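Local structure of IroE-like serine hydrolase (Shewanella oneidensis, 3GFF) at residues A[24-29]-A[86-91]; A[79-84]-A[119-124]; A[222-227]-A[237-242]; A[198-203]-A[248-253]. The protein is probably an IroE-like serine hydrolase of the esterase D family, thought to act on ester bonds. All coordinates share one frame; numbering follows the deposited sequence.

Contact 1: residues A[24-29]-A[86-91]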
loop_
_atom_site.group_PDB
_atom_site.type_symbol
_atom_site.label_atom_id
_atom_site.label_comp_id
_atom_site.label_asym_id
_atom_site.label_seq_id
_atom_site.Cartn_x
_atom_site.Cartn_y
_atom_site.Cartn_z
ATOM N N GLU A 24 31.077 -8.580 11.737
ATOM C CA GLU A 24 30.915 -8.033 10.386
ATOM C C GLU A 24 30.359 -6.625 10.450
ATOM O O GLU A 24 29.910 -6.159 11.492
ATOM C CB GLU A 24 29.961 -8.919 9.543
ATOM C CG GLU A 24 28.570 -9.062 10.129
ATOM C CD GLU A 24 27.665 -10.091 9.416
ATOM O OE1 GLU A 24 28.153 -10.950 8.656
ATOM O OE2 GLU A 24 26.449 -10.068 9.664
ATOM N N THR A 25 30.406 -5.959 9.309
ATOM C CA THR A 25 29.784 -4.671 9.121
ATOM C C THR A 25 28.320 -4.941 8.821
ATOM O O THR A 25 27.999 -5.821 8.019
ATOM C CB THR A 25 30.366 -3.964 7.902
ATOM O OG1 THR A 25 31.782 -3.885 8.060
ATOM C CG2 THR A 25 29.774 -2.543 7.747
ATOM N N ARG A 26 27.445 -4.208 9.497
ATOM C CA ARG A 26 26.032 -4.300 9.287
ATOM C C ARG A 26 25.504 -2.962 8.753
ATOM O O ARG A 26 25.801 -1.922 9.303
ATOM C CB ARG A 26 25.310 -4.708 10.589
ATOM C CG ARG A 26 25.235 -6.205 10.843
ATOM C CD ARG A 26 24.642 -6.878 9.600
ATOM N NE ARG A 26 24.055 -8.176 9.842
ATOM C CZ ARG A 26 22.788 -8.516 9.643
ATOM N NH1 ARG A 26 21.897 -7.709 9.119
ATOM N NH2 ARG A 26 22.419 -9.739 9.925
ATOM N N GLU A 27 24.731 -3.014 7.670
ATOM C CA GLU A 27 24.113 -1.831 7.083
ATOM C C GLU A 27 22.635 -1.744 7.417
ATOM O O GLU A 27 21.929 -2.760 7.635
ATOM C CB GLU A 27 24.312 -1.794 5.556
ATOM C CG GLU A 27 25.754 -1.559 5.173
ATOM C CD GLU A 27 25.996 -1.580 3.671
ATOM O OE1 GLU A 27 25.204 -2.182 2.905
ATOM O OE2 GLU A 27 27.015 -0.994 3.260
ATOM N N TYR A 28 22.182 -0.508 7.505
ATOM C CA TYR A 28 20.792 -0.229 7.779
ATOM C C TYR A 28 20.413 1.167 7.295
ATOM O O TYR A 28 21.273 2.010 7.048
ATOM C CB TYR A 28 20.482 -0.426 9.267
ATOM C CG TYR A 28 21.128 0.533 10.226
ATOM C CD1 TYR A 28 22.380 0.275 10.750
ATOM C CD2 TYR A 28 20.466 1.676 10.643
ATOM C CE1 TYR A 28 22.951 1.123 11.663
ATOM C CE2 TYR A 28 21.029 2.528 11.549
ATOM C CZ TYR A 28 22.266 2.244 12.072
ATOM O OH TYR A 28 22.869 3.104 12.954
ATOM N N VAL A 29 19.112 1.394 7.169
ATOM C CA VAL A 29 18.554 2.665 6.719
ATOM C C VAL A 29 17.552 3.204 7.751
ATOM O O VAL A 29 16.848 2.440 8.391
ATOM C CB VAL A 29 17.842 2.521 5.340
ATOM C CG1 VAL A 29 18.839 2.441 4.201
ATOM C CG2 VAL A 29 16.897 1.301 5.340
ATOM N N ARG A 86 21.165 -14.144 5.431
ATOM C CA ARG A 86 19.759 -14.289 5.793
ATOM C C ARG A 86 19.383 -15.664 6.373
ATOM O O ARG A 86 18.634 -15.750 7.336
ATOM C CB ARG A 86 18.931 -14.012 4.547
ATOM C CG ARG A 86 17.421 -14.110 4.728
ATOM C CD ARG A 86 16.705 -13.438 3.568
ATOM N NE ARG A 86 15.354 -13.094 3.978
ATOM C CZ ARG A 86 14.276 -13.832 3.722
ATOM N NH1 ARG A 86 14.380 -14.958 3.002
ATOM N NH2 ARG A 86 13.083 -13.431 4.173
HETATM N N MSE A 87 19.885 -16.745 5.792
HETATM C CA MSE A 87 19.548 -18.053 6.335
HETATM C C MSE A 87 20.170 -18.235 7.716
HETATM O O MSE A 87 19.664 -18.976 8.521
HETATM C CB MSE A 87 19.941 -19.192 5.395
HETATM C CG MSE A 87 19.004 -19.362 4.172
HETATM SE SE MSE A 87 17.123 -19.698 4.669
HETATM C CE MSE A 87 17.505 -21.342 5.567
ATOM N N ARG A 88 21.250 -17.541 7.989
ATOM C CA ARG A 88 21.927 -17.680 9.261
ATOM C C ARG A 88 21.184 -16.908 10.317
ATOM O O ARG A 88 20.900 -17.456 11.366
ATOM C CB ARG A 88 23.362 -17.173 9.165
ATOM C CG ARG A 88 24.237 -17.366 10.405
ATOM C CD ARG A 88 25.457 -16.459 10.302
ATOM N NE ARG A 88 25.053 -15.053 10.304
ATOM C CZ ARG A 88 25.861 -14.024 10.067
ATOM N NH1 ARG A 88 27.153 -14.209 9.794
ATOM N NH2 ARG A 88 25.375 -12.787 10.097
ATOM N N ASP A 89 20.818 -15.659 10.007
ATOM C CA ASP A 89 20.240 -14.742 10.978
ATOM C C ASP A 89 18.751 -14.841 11.190
ATOM O O ASP A 89 18.276 -14.415 12.216
ATOM C CB ASP A 89 20.532 -13.309 10.554
ATOM C CG ASP A 89 22.018 -12.994 10.509
ATOM O OD1 ASP A 89 22.803 -13.637 11.246
ATOM O OD2 ASP A 89 22.404 -12.087 9.735
ATOM N N TYR A 90 18.017 -15.382 10.230
ATOM C CA TYR A 90 16.565 -15.410 10.318
ATOM C C TYR A 90 16.000 -16.741 10.760
ATOM O O TYR A 90 14.784 -16.862 10.880
ATOM C CB TYR A 90 15.943 -14.942 8.982
ATOM C CG TYR A 90 15.965 -13.443 8.754
ATOM C CD1 TYR A 90 16.865 -12.622 9.419
ATOM C CD2 TYR A 90 15.148 -12.860 7.801
ATOM C CE1 TYR A 90 16.901 -11.280 9.207
ATOM C CE2 TYR A 90 15.189 -11.470 7.563
ATOM C CZ TYR A 90 16.081 -10.698 8.258
ATOM O OH TYR A 90 16.183 -9.320 8.040
ATOM N N THR A 91 16.877 -17.725 11.006
ATOM C CA THR A 91 16.466 -19.070 11.434
ATOM C C THR A 91 16.802 -19.317 12.899
ATOM O O THR A 91 17.914 -19.104 13.328
ATOM C CB THR A 91 17.051 -20.169 10.502
ATOM O OG1 THR A 91 18.477 -20.078 10.431
ATOM C CG2 THR A 91 16.450 -20.018 9.074
#

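Contact 2: residues A[79-84]-A[119-124]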
loop_
_atom_site.group_PDB
_atom_site.type_symbol
_atom_site.label_atom_id
_atom_site.label_comp_id
_atom_site.label_asym_id
_atom_site.label_seq_id
_atom_site.Cartn_x
_atom_site.Cartn_y
_atom_site.Cartn_z
ATOM N N VAL A 79 13.295 1.982 10.914
ATOM C CA VAL A 79 14.616 1.401 10.776
ATOM C C VAL A 79 14.530 0.148 9.894
ATOM O O VAL A 79 13.858 -0.786 10.256
ATOM C CB VAL A 79 15.232 1.029 12.139
ATOM C CG1 VAL A 79 16.618 0.388 11.931
ATOM C CG2 VAL A 79 15.386 2.268 12.964
ATOM N N GLY A 80 15.182 0.171 8.726
ATOM C CA GLY A 80 15.260 -0.986 7.820
ATOM C C GLY A 80 16.606 -1.690 7.990
ATOM O O GLY A 80 17.666 -1.073 7.837
ATOM N N ILE A 81 16.579 -2.978 8.309
ATOM C CA ILE A 81 17.819 -3.721 8.543
ATOM C C ILE A 81 18.193 -4.558 7.316
ATOM O O ILE A 81 17.423 -5.390 6.863
ATOM C CB ILE A 81 17.711 -4.606 9.832
ATOM C CG1 ILE A 81 17.215 -3.767 10.998
ATOM C CG2 ILE A 81 19.080 -5.259 10.221
ATOM C CD1 ILE A 81 16.966 -4.567 12.241
ATOM N N HIS A 82 19.375 -4.337 6.752
ATOM C CA HIS A 82 19.748 -5.126 5.602
ATOM C C HIS A 82 20.321 -6.437 6.056
ATOM O O HIS A 82 20.844 -6.533 7.155
ATOM C CB HIS A 82 20.767 -4.447 4.700
ATOM C CG HIS A 82 20.289 -3.164 4.138
ATOM N ND1 HIS A 82 21.094 -2.346 3.389
ATOM C CD2 HIS A 82 19.101 -2.524 4.265
ATOM C CE1 HIS A 82 20.407 -1.273 3.031
ATOM N NE2 HIS A 82 19.195 -1.354 3.557
ATOM N N ASN A 83 20.212 -7.428 5.175
ATOM C CA ASN A 83 20.776 -8.734 5.371
ATOM C C ASN A 83 22.204 -8.878 4.845
ATOM O O ASN A 83 22.669 -8.149 3.961
ATOM C CB ASN A 83 19.928 -9.777 4.643
ATOM C CG ASN A 83 18.684 -10.126 5.381
ATOM O OD1 ASN A 83 18.741 -10.468 6.553
ATOM N ND2 ASN A 83 17.562 -10.101 4.699
ATOM N N THR A 84 22.905 -9.827 5.447
ATOM C CA THR A 84 24.187 -10.270 4.938
ATOM C C THR A 84 23.874 -11.773 4.707
ATOM O O THR A 84 23.495 -12.166 3.601
ATOM C CB THR A 84 25.299 -10.003 5.928
ATOM O OG1 THR A 84 25.077 -10.768 7.109
ATOM C CG2 THR A 84 25.360 -8.501 6.287
ATOM N N ASP A 119 20.313 -10.654 19.391
ATOM C CA ASP A 119 21.275 -10.065 20.335
ATOM C C ASP A 119 21.937 -8.853 19.698
ATOM O O ASP A 119 22.164 -7.824 20.357
ATOM C CB ASP A 119 22.331 -11.074 20.731
ATOM C CG ASP A 119 21.791 -12.165 21.642
ATOM O OD1 ASP A 119 20.701 -12.031 22.236
ATOM O OD2 ASP A 119 22.464 -13.173 21.744
ATOM N N PHE A 120 22.268 -8.970 18.416
ATOM C CA PHE A 120 22.807 -7.839 17.633
ATOM C C PHE A 120 21.893 -6.606 17.697
ATOM O O PHE A 120 22.354 -5.484 17.867
ATOM C CB PHE A 120 23.087 -8.244 16.179
ATOM C CG PHE A 120 22.932 -7.090 15.176
ATOM C CD1 PHE A 120 23.854 -6.047 15.123
ATOM C CD2 PHE A 120 21.850 -7.067 14.274
ATOM C CE1 PHE A 120 23.711 -4.985 14.199
ATOM C CE2 PHE A 120 21.677 -5.975 13.360
ATOM C CZ PHE A 120 22.619 -4.945 13.342
ATOM N N ILE A 121 20.595 -6.831 17.572
ATOM C CA ILE A 121 19.616 -5.751 17.627
ATOM C C ILE A 121 19.590 -5.126 19.028
ATOM O O ILE A 121 19.704 -3.914 19.168
ATOM C CB ILE A 121 18.202 -6.223 17.191
ATOM C CG1 ILE A 121 18.205 -6.612 15.705
ATOM C CG2 ILE A 121 17.115 -5.125 17.506
ATOM C CD1 ILE A 121 16.918 -7.266 15.228
ATOM N N GLU A 122 19.495 -5.953 20.062
ATOM C CA GLU A 122 19.387 -5.436 21.424
ATOM C C GLU A 122 20.640 -4.892 22.026
ATOM O O GLU A 122 20.574 -3.941 22.812
ATOM C CB GLU A 122 18.816 -6.505 22.370
ATOM C CG GLU A 122 17.383 -6.860 22.026
ATOM C CD GLU A 122 16.679 -7.640 23.095
ATOM O OE1 GLU A 122 16.884 -8.860 23.223
ATOM O OE2 GLU A 122 15.852 -7.034 23.780
ATOM N N LYS A 123 21.771 -5.515 21.695
ATOM C CA LYS A 123 23.023 -5.164 22.321
ATOM C C LYS A 123 23.804 -4.120 21.528
ATOM O O LYS A 123 24.549 -3.368 22.116
ATOM C CB LYS A 123 23.866 -6.420 22.591
ATOM C CG LYS A 123 23.180 -7.440 23.502
ATOM C CD LYS A 123 23.068 -6.958 24.943
ATOM C CE LYS A 123 22.612 -8.113 25.903
ATOM N NZ LYS A 123 22.525 -7.683 27.350
ATOM N N GLU A 124 23.585 -4.048 20.214
ATOM C CA GLU A 124 24.308 -3.099 19.374
ATOM C C GLU A 124 23.426 -2.133 18.596
ATOM O O GLU A 124 23.493 -0.915 18.819
ATOM C CB GLU A 124 25.211 -3.866 18.431
ATOM C CG GLU A 124 26.216 -4.755 19.139
ATOM C CD GLU A 124 27.008 -5.656 18.216
ATOM O OE1 GLU A 124 26.477 -6.122 17.192
ATOM O OE2 GLU A 124 28.164 -5.945 18.524
#

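Contact 3: residues A[222-227]-A[237-242]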
loop_
_atom_site.group_PDB
_atom_site.type_symbol
_atom_site.label_atom_id
_atom_site.label_comp_id
_atom_site.label_asym_id
_atom_site.label_seq_id
_atom_site.Cartn_x
_atom_site.Cartn_y
_atom_site.Cartn_z
ATOM N N ALA A 222 -3.386 -22.965 11.480
ATOM C CA ALA A 222 -3.521 -23.797 12.650
ATOM C C ALA A 222 -2.880 -23.174 13.878
ATOM O O ALA A 222 -3.366 -23.379 15.007
ATOM C CB ALA A 222 -2.918 -25.218 12.387
ATOM N N PHE A 223 -1.793 -22.429 13.673
ATOM C CA PHE A 223 -1.087 -21.795 14.802
ATOM C C PHE A 223 -1.903 -20.603 15.309
ATOM O O PHE A 223 -2.009 -20.397 16.530
ATOM C CB PHE A 223 0.363 -21.431 14.416
ATOM C CG PHE A 223 1.169 -20.865 15.533
ATOM C CD1 PHE A 223 1.538 -21.660 16.617
ATOM C CD2 PHE A 223 1.591 -19.554 15.506
ATOM C CE1 PHE A 223 2.260 -21.134 17.672
ATOM C CE2 PHE A 223 2.327 -19.032 16.559
ATOM C CZ PHE A 223 2.668 -19.832 17.631
ATOM N N ALA A 224 -2.485 -19.852 14.369
ATOM C CA ALA A 224 -3.379 -18.724 14.660
ATOM C C ALA A 224 -4.608 -19.234 15.428
ATOM O O ALA A 224 -4.984 -18.649 16.457
ATOM C CB ALA A 224 -3.836 -18.005 13.329
ATOM N N ASP A 225 -5.220 -20.321 14.918
ATOM C CA ASP A 225 -6.361 -20.973 15.587
ATOM C C ASP A 225 -5.959 -21.393 16.989
ATOM O O ASP A 225 -6.730 -21.218 17.919
ATOM C CB ASP A 225 -6.888 -22.188 14.812
ATOM C CG ASP A 225 -7.770 -21.802 13.617
ATOM O OD1 ASP A 225 -8.004 -20.580 13.410
ATOM O OD2 ASP A 225 -8.235 -22.725 12.877
ATOM N N LYS A 226 -4.735 -21.904 17.146
ATOM C CA LYS A 226 -4.251 -22.308 18.469
ATOM C C LYS A 226 -4.090 -21.102 19.380
ATOM O O LYS A 226 -4.521 -21.147 20.534
ATOM C CB LYS A 226 -2.963 -23.134 18.394
ATOM C CG LYS A 226 -2.423 -23.572 19.750
ATOM C CD LYS A 226 -1.204 -24.470 19.623
ATOM C CE LYS A 226 -1.582 -25.893 19.479
ATOM N NZ LYS A 226 -2.057 -26.403 20.808
ATOM N N LEU A 227 -3.510 -20.020 18.871
ATOM C CA LEU A 227 -3.364 -18.795 19.663
ATOM C C LEU A 227 -4.745 -18.228 20.094
ATOM O O LEU A 227 -4.920 -17.748 21.217
ATOM C CB LEU A 227 -2.578 -17.736 18.891
ATOM C CG LEU A 227 -1.050 -17.807 18.867
ATOM C CD1 LEU A 227 -0.539 -16.941 17.815
ATOM C CD2 LEU A 227 -0.446 -17.393 20.201
ATOM N N PHE A 237 -3.613 -10.488 20.428
ATOM C CA PHE A 237 -3.348 -11.208 19.213
ATOM C C PHE A 237 -4.414 -10.982 18.182
ATOM O O PHE A 237 -5.626 -10.876 18.482
ATOM C CB PHE A 237 -3.273 -12.716 19.510
ATOM C CG PHE A 237 -3.200 -13.589 18.272
ATOM C CD1 PHE A 237 -2.076 -13.563 17.460
ATOM C CD2 PHE A 237 -4.224 -14.469 17.955
ATOM C CE1 PHE A 237 -2.019 -14.328 16.325
ATOM C CE2 PHE A 237 -4.158 -15.272 16.828
ATOM C CZ PHE A 237 -3.071 -15.201 16.008
HETATM N N MSE A 238 -3.972 -10.872 16.952
HETATM C CA MSE A 238 -4.954 -10.948 15.895
HETATM C C MSE A 238 -4.320 -11.391 14.577
HETATM O O MSE A 238 -3.162 -11.105 14.324
HETATM C CB MSE A 238 -5.789 -9.673 15.894
HETATM C CG MSE A 238 -5.466 -8.607 15.004
HETATM SE SE MSE A 238 -6.833 -8.607 13.693
HETATM C CE MSE A 238 -8.267 -9.446 14.708
ATOM N N ALA A 239 -5.060 -12.197 13.822
ATOM C CA ALA A 239 -4.632 -12.691 12.526
ATOM C C ALA A 239 -5.661 -12.310 11.455
ATOM O O ALA A 239 -6.833 -12.078 11.770
ATOM C CB ALA A 239 -4.451 -14.233 12.550
ATOM N N LYS A 240 -5.191 -12.170 10.228
ATOM C CA LYS A 240 -6.057 -11.950 9.082
ATOM C C LYS A 240 -5.566 -12.828 7.948
ATOM O O LYS A 240 -4.385 -12.861 7.658
ATOM C CB LYS A 240 -6.143 -10.479 8.658
ATOM C CG LYS A 240 -7.059 -10.279 7.417
ATOM C CD LYS A 240 -7.289 -8.826 6.981
ATOM C CE LYS A 240 -8.620 -8.237 7.467
ATOM N NZ LYS A 240 -8.766 -6.853 6.937
ATOM N N TYR A 241 -6.487 -13.582 7.361
ATOM C CA TYR A 241 -6.223 -14.444 6.212
ATOM C C TYR A 241 -6.583 -13.683 4.925
ATOM O O TYR A 241 -7.642 -13.064 4.827
ATOM C CB TYR A 241 -7.027 -15.766 6.323
ATOM C CG TYR A 241 -6.998 -16.620 5.046
ATOM C CD1 TYR A 241 -5.782 -17.111 4.549
ATOM C CD2 TYR A 241 -8.168 -16.936 4.367
ATOM C CE1 TYR A 241 -5.730 -17.872 3.415
ATOM C CE2 TYR A 241 -8.136 -17.716 3.199
ATOM C CZ TYR A 241 -6.892 -18.189 2.746
ATOM O OH TYR A 241 -6.804 -18.952 1.616
ATOM N N TYR A 242 -5.692 -13.765 3.939
ATOM C CA TYR A 242 -5.824 -13.088 2.647
ATOM C C TYR A 242 -5.865 -14.109 1.499
ATOM O O TYR A 242 -4.820 -14.459 0.925
ATOM C CB TYR A 242 -4.626 -12.149 2.448
ATOM C CG TYR A 242 -4.479 -11.042 3.491
ATOM C CD1 TYR A 242 -3.734 -11.232 4.644
ATOM C CD2 TYR A 242 -5.054 -9.787 3.280
ATOM C CE1 TYR A 242 -3.594 -10.212 5.579
ATOM C CE2 TYR A 242 -4.927 -8.782 4.182
ATOM C CZ TYR A 242 -4.173 -8.989 5.327
ATOM O OH TYR A 242 -4.084 -7.969 6.235
#

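Contact 4: residues A[198-203]-A[248-253]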
loop_
_atom_site.group_PDB
_atom_site.type_symbol
_atom_site.label_atom_id
_atom_site.label_comp_id
_atom_site.label_asym_id
_atom_site.label_seq_id
_atom_site.Cartn_x
_atom_site.Cartn_y
_atom_site.Cartn_z
ATOM N N PHE A 198 0.520 -9.648 15.598
ATOM C CA PHE A 198 -0.412 -9.630 14.458
ATOM C C PHE A 198 0.153 -10.597 13.466
ATOM O O PHE A 198 1.351 -10.525 13.143
ATOM C CB PHE A 198 -0.525 -8.229 13.831
ATOM C CG PHE A 198 -1.271 -8.203 12.503
ATOM C CD1 PHE A 198 -2.650 -8.081 12.466
ATOM C CD2 PHE A 198 -0.572 -8.273 11.307
ATOM C CE1 PHE A 198 -3.337 -8.047 11.267
ATOM C CE2 PHE A 198 -1.238 -8.234 10.106
ATOM C CZ PHE A 198 -2.637 -8.131 10.086
HETATM N N MSE A 199 -0.665 -11.528 12.986
HETATM C CA MSE A 199 -0.249 -12.436 11.906
HETATM C C MSE A 199 -1.021 -12.166 10.611
HETATM O O MSE A 199 -2.264 -12.086 10.617
HETATM C CB MSE A 199 -0.473 -13.910 12.290
HETATM C CG MSE A 199 0.437 -14.416 13.367
HETATM SE SE MSE A 199 -0.012 -16.201 13.928
HETATM C CE MSE A 199 0.207 -17.135 12.206
ATOM N N ALA A 200 -0.297 -12.041 9.498
ATOM C CA ALA A 200 -0.925 -11.943 8.171
ATOM C C ALA A 200 -0.730 -13.339 7.624
ATOM O O ALA A 200 0.361 -13.903 7.776
ATOM C CB ALA A 200 -0.222 -10.909 7.249
ATOM N N ILE A 201 -1.764 -13.893 7.002
ATOM C CA ILE A 201 -1.705 -15.236 6.461
ATOM C C ILE A 201 -2.195 -15.193 5.018
ATOM O O ILE A 201 -3.373 -14.911 4.775
ATOM C CB ILE A 201 -2.567 -16.251 7.287
ATOM C CG1 ILE A 201 -2.188 -16.200 8.762
ATOM C CG2 ILE A 201 -2.402 -17.687 6.719
ATOM C CD1 ILE A 201 -3.102 -17.019 9.730
ATOM N N ALA A 202 -1.285 -15.466 4.069
ATOM C CA ALA A 202 -1.607 -15.436 2.649
ATOM C C ALA A 202 -2.087 -16.811 2.140
ATOM O O ALA A 202 -2.242 -17.739 2.918
ATOM C CB ALA A 202 -0.399 -14.927 1.833
ATOM N N ASN A 203 -2.312 -16.920 0.827
ATOM C CA ASN A 203 -2.802 -18.138 0.179
ATOM C C ASN A 203 -1.837 -18.594 -0.954
ATOM O O ASN A 203 -2.239 -18.702 -2.119
ATOM C CB ASN A 203 -4.210 -17.851 -0.365
ATOM C CG ASN A 203 -4.936 -19.114 -0.871
ATOM O OD1 ASN A 203 -4.615 -20.218 -0.473
ATOM N ND2 ASN A 203 -5.890 -18.935 -1.770
ATOM N N GLN A 248 4.684 -13.676 -1.234
ATOM C CA GLN A 248 5.422 -12.440 -1.431
ATOM C C GLN A 248 4.522 -11.167 -1.405
ATOM O O GLN A 248 4.865 -10.210 -0.715
ATOM C CB GLN A 248 6.336 -12.549 -2.668
ATOM C CG GLN A 248 7.579 -13.461 -2.401
ATOM C CD GLN A 248 8.542 -12.886 -1.339
ATOM O OE1 GLN A 248 8.704 -11.675 -1.208
ATOM N NE2 GLN A 248 9.185 -13.766 -0.590
ATOM N N SER A 249 3.370 -11.173 -2.084
ATOM C CA SER A 249 2.507 -9.942 -2.137
ATOM C C SER A 249 1.863 -9.518 -0.808
ATOM O O SER A 249 1.396 -8.387 -0.678
ATOM C CB SER A 249 1.373 -10.076 -3.156
ATOM O OG SER A 249 0.259 -10.787 -2.622
ATOM N N VAL A 250 1.803 -10.412 0.159
ATOM C CA VAL A 250 1.101 -10.079 1.391
ATOM C C VAL A 250 1.910 -9.169 2.327
ATOM O O VAL A 250 1.346 -8.627 3.275
ATOM C CB VAL A 250 0.603 -11.338 2.146
ATOM C CG1 VAL A 250 1.756 -11.950 2.995
ATOM C CG2 VAL A 250 -0.609 -10.981 3.029
ATOM N N SER A 251 3.204 -8.962 2.042
ATOM C CA SER A 251 4.047 -8.109 2.883
ATOM C C SER A 251 3.451 -6.727 3.001
ATOM O O SER A 251 3.373 -6.151 4.112
ATOM C CB SER A 251 5.512 -8.042 2.364
ATOM O OG SER A 251 5.621 -7.455 1.061
ATOM N N HIS A 252 2.959 -6.219 1.877
ATOM C CA HIS A 252 2.411 -4.862 1.830
ATOM C C HIS A 252 1.066 -4.664 2.560
ATOM O O HIS A 252 0.993 -3.808 3.467
ATOM C CB HIS A 252 2.284 -4.409 0.397
ATOM C CG HIS A 252 2.056 -2.934 0.245
ATOM N ND1 HIS A 252 3.090 -2.023 0.232
ATOM C CD2 HIS A 252 0.924 -2.223 0.049
ATOM C CE1 HIS A 252 2.601 -0.809 0.047
ATOM N NE2 HIS A 252 1.288 -0.903 -0.078
ATOM N N ILE A 253 0.023 -5.392 2.128
ATOM C CA ILE A 253 -1.326 -5.297 2.723
ATOM C C ILE A 253 -1.308 -5.809 4.157
ATOM O O ILE A 253 -2.146 -5.407 4.977
ATOM C CB ILE A 253 -2.464 -6.025 1.842
ATOM C CG1 ILE A 253 -3.865 -5.480 2.167
ATOM C CG2 ILE A 253 -2.434 -7.551 1.983
ATOM C CD1 ILE A 253 -4.054 -3.913 1.960
#

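Contact 1: residues A[24-29]-A[86-91]
Glu-24 and Arg-88 meet in a salt-bridge network with Arg-26 and Asp-89. The network joins the start of strand 24-31, in the central sheet of this alpha/beta-hydrolase fold, to the short helix 86-89. Arg-26 and Asp-89 are its buried half, where Phe-117 of helix 114-132 touches both side chains. Their flat groups lie 25° apart, but Arg-26 NH2 and Asp-89 OD2 come too close in the model, so the detail of this pair is doubtful. Glu-24 and Arg-88 are the half nearer solvent, both residues partly exposed. Arg-88 NH2 bonds to Glu-24 OE2 at 3.0 Å, with an N-H...O angle of 156°. The oxygen lies in the guanidinium plane, while the nitrogen stands above the carboxylate plane. Arg-26 NE reaches the same Glu-24 OE2 from the opposite face, at 3.1 Å. Arg-88 bends at its third torsion (chi3 64°), and its nitrogens come round to the neighbouring Asp-89. With an alanine in place of Arg-88, Glu-24 would probably lose one of its two arginine mates and Asp-89 would be freer to turn. Arg-88 NE and NH2 both grip Asp-89 OD1, at 2.8 Å and 2.9 Å, and NH2 takes the syn lone pair.

Contact 2: residues A[79-84]-A[119-124]
Ile-81, at the end of strand 77-81, faces Ile-121 of helix 114-132 with their CA atoms 9.5 Å apart, so the backbones stay well separated and side chains bridge the space. Ile-81 is the one strand residue that touches the helix segment, and its two branches go to different partners. CG2 stands anti to the backbone N and comes up to the edge of the Phe-120 ring, near the ring plane. Its distance to Phe-120 CE2 is 4.1 Å. Ile-81 and Phe-120 point in opposite senses and pass alongside one another. The other branch runs out extended (chi2 175°), and Ile-81 CD1 ends 4.0 Å from Ile-121 CD1. These two isoleucines meet methyl to methyl, at a slant. This is helix-on-sheet packing in an alpha/beta-hydrolase fold: helix 114-132 covers one face of the sheet and leads toward strand 138-144, which runs into a probable nucleophile elbow. All three side chains are buried, and the contact is apolar. Leu-125 of the same helix and Tyr-47 of strand 43-48 also touch Ile-81. The edge of the Phe-120 ring has a polar neighbour too: Glu-124 OE1 lies in its plane, one turn further along the helix. That oxygen is hydrogen-bonded to Ser-19 OG.

Contact 3: residues A[222-227]-A[237-242]
Leu-227 lies over one face of the Phe-237 ring, and the two side chains cross at about a right angle. Leu-227 CD1 is 3.7 Å from the ring centroid and 26° off the ring normal, a CH-pi contact. It leans toward the rim, 3.4 Å from Phe-237 CE1. Leu-227 CB covers another part of the rim, 3.6 Å from Phe-237 CE2. The ring gets there because Phe-237 CG is anti to the backbone N (chi1 171°). Helix 215-230 and strand 235-241 are the last two elements of a beta-alpha-beta crossover that starts at strand 195-201. The axes of segments 222-227 and 237-241 approach to 9.0 Å and run roughly antiparallel, at 147°. Ala-224, one turn before Leu-227, meets the same ring at its edge. Its CB lies in the ring plane, 4.0 Å from Phe-237 CZ. Ala-224 CB also reaches Ala-239 CB, at 3.9 Å, where two small side chains let the backbones come near. A serine in place of Phe-237 would probably open a gap under Leu-227 and leave its CD1 methyl without the ring face. On the opposite face of the ring, Ala-239 N sits offset toward the rim. Leu-197 and Met-199 of the adjacent strand touch Phe-237.

Contact 4: residues A[198-203]-A[248-253]
Ala-200 is the first residue of segment 198-203 to touch the other segment. Its CB is 4.2 Å from Val-250 CG2, in segment 248-253, and Tyr-242 touches it as well. Ile-201 turns the other way and packs on Ala-224 of helix 215-230, as expected from the alternation of a strand. Ala-202 points back to Val-250 and comes closer, with CB 3.7 Å from Val-250 CB. Val-250 CG1, flanked by both backbone branches (chi1 82°), lies 3.9 Å from Ala-202 CB. Two alanine methyls thus meet one valine at the C-terminal end of a strand, where alpha/beta-hydrolases carry their catalytic loops. Asp-169, the probable acid of a Ser-His-Asp triad, accepts a hydrogen bond from Ala-202 N and touches Val-250. The contact is carbon against carbon, so it depends on fit of shape rather than on direction; it lies beside the Ala-202 N-H that bonds to Asp-169.

How the contacts relate
All four contacts reach the one mixed sheet of the alpha/beta-hydrolase fold. Contacts 1 and 2 lie together, their centres 7 Å apart. They share neighbouring strands 24-31 and 77-81, and their segments alternate along the chain. Contacts 3 and 4 follow later, with centres about 12 Å apart, on neighbouring strands 235-241 and 195-201. Contact 3 falls within the chain span bridged by contact 4. Contacts 2 and 3 are on opposite sides of the chain's centre, about 27 Å between centres. The centres of contacts 1 and 4 are about 22 Å apart. The pairs therefore join helices to two separate regions of the sheet, with strands 43-48, 138-144 and 164-168 between them. Contact 4 touches the probable catalytic triad through Val-250.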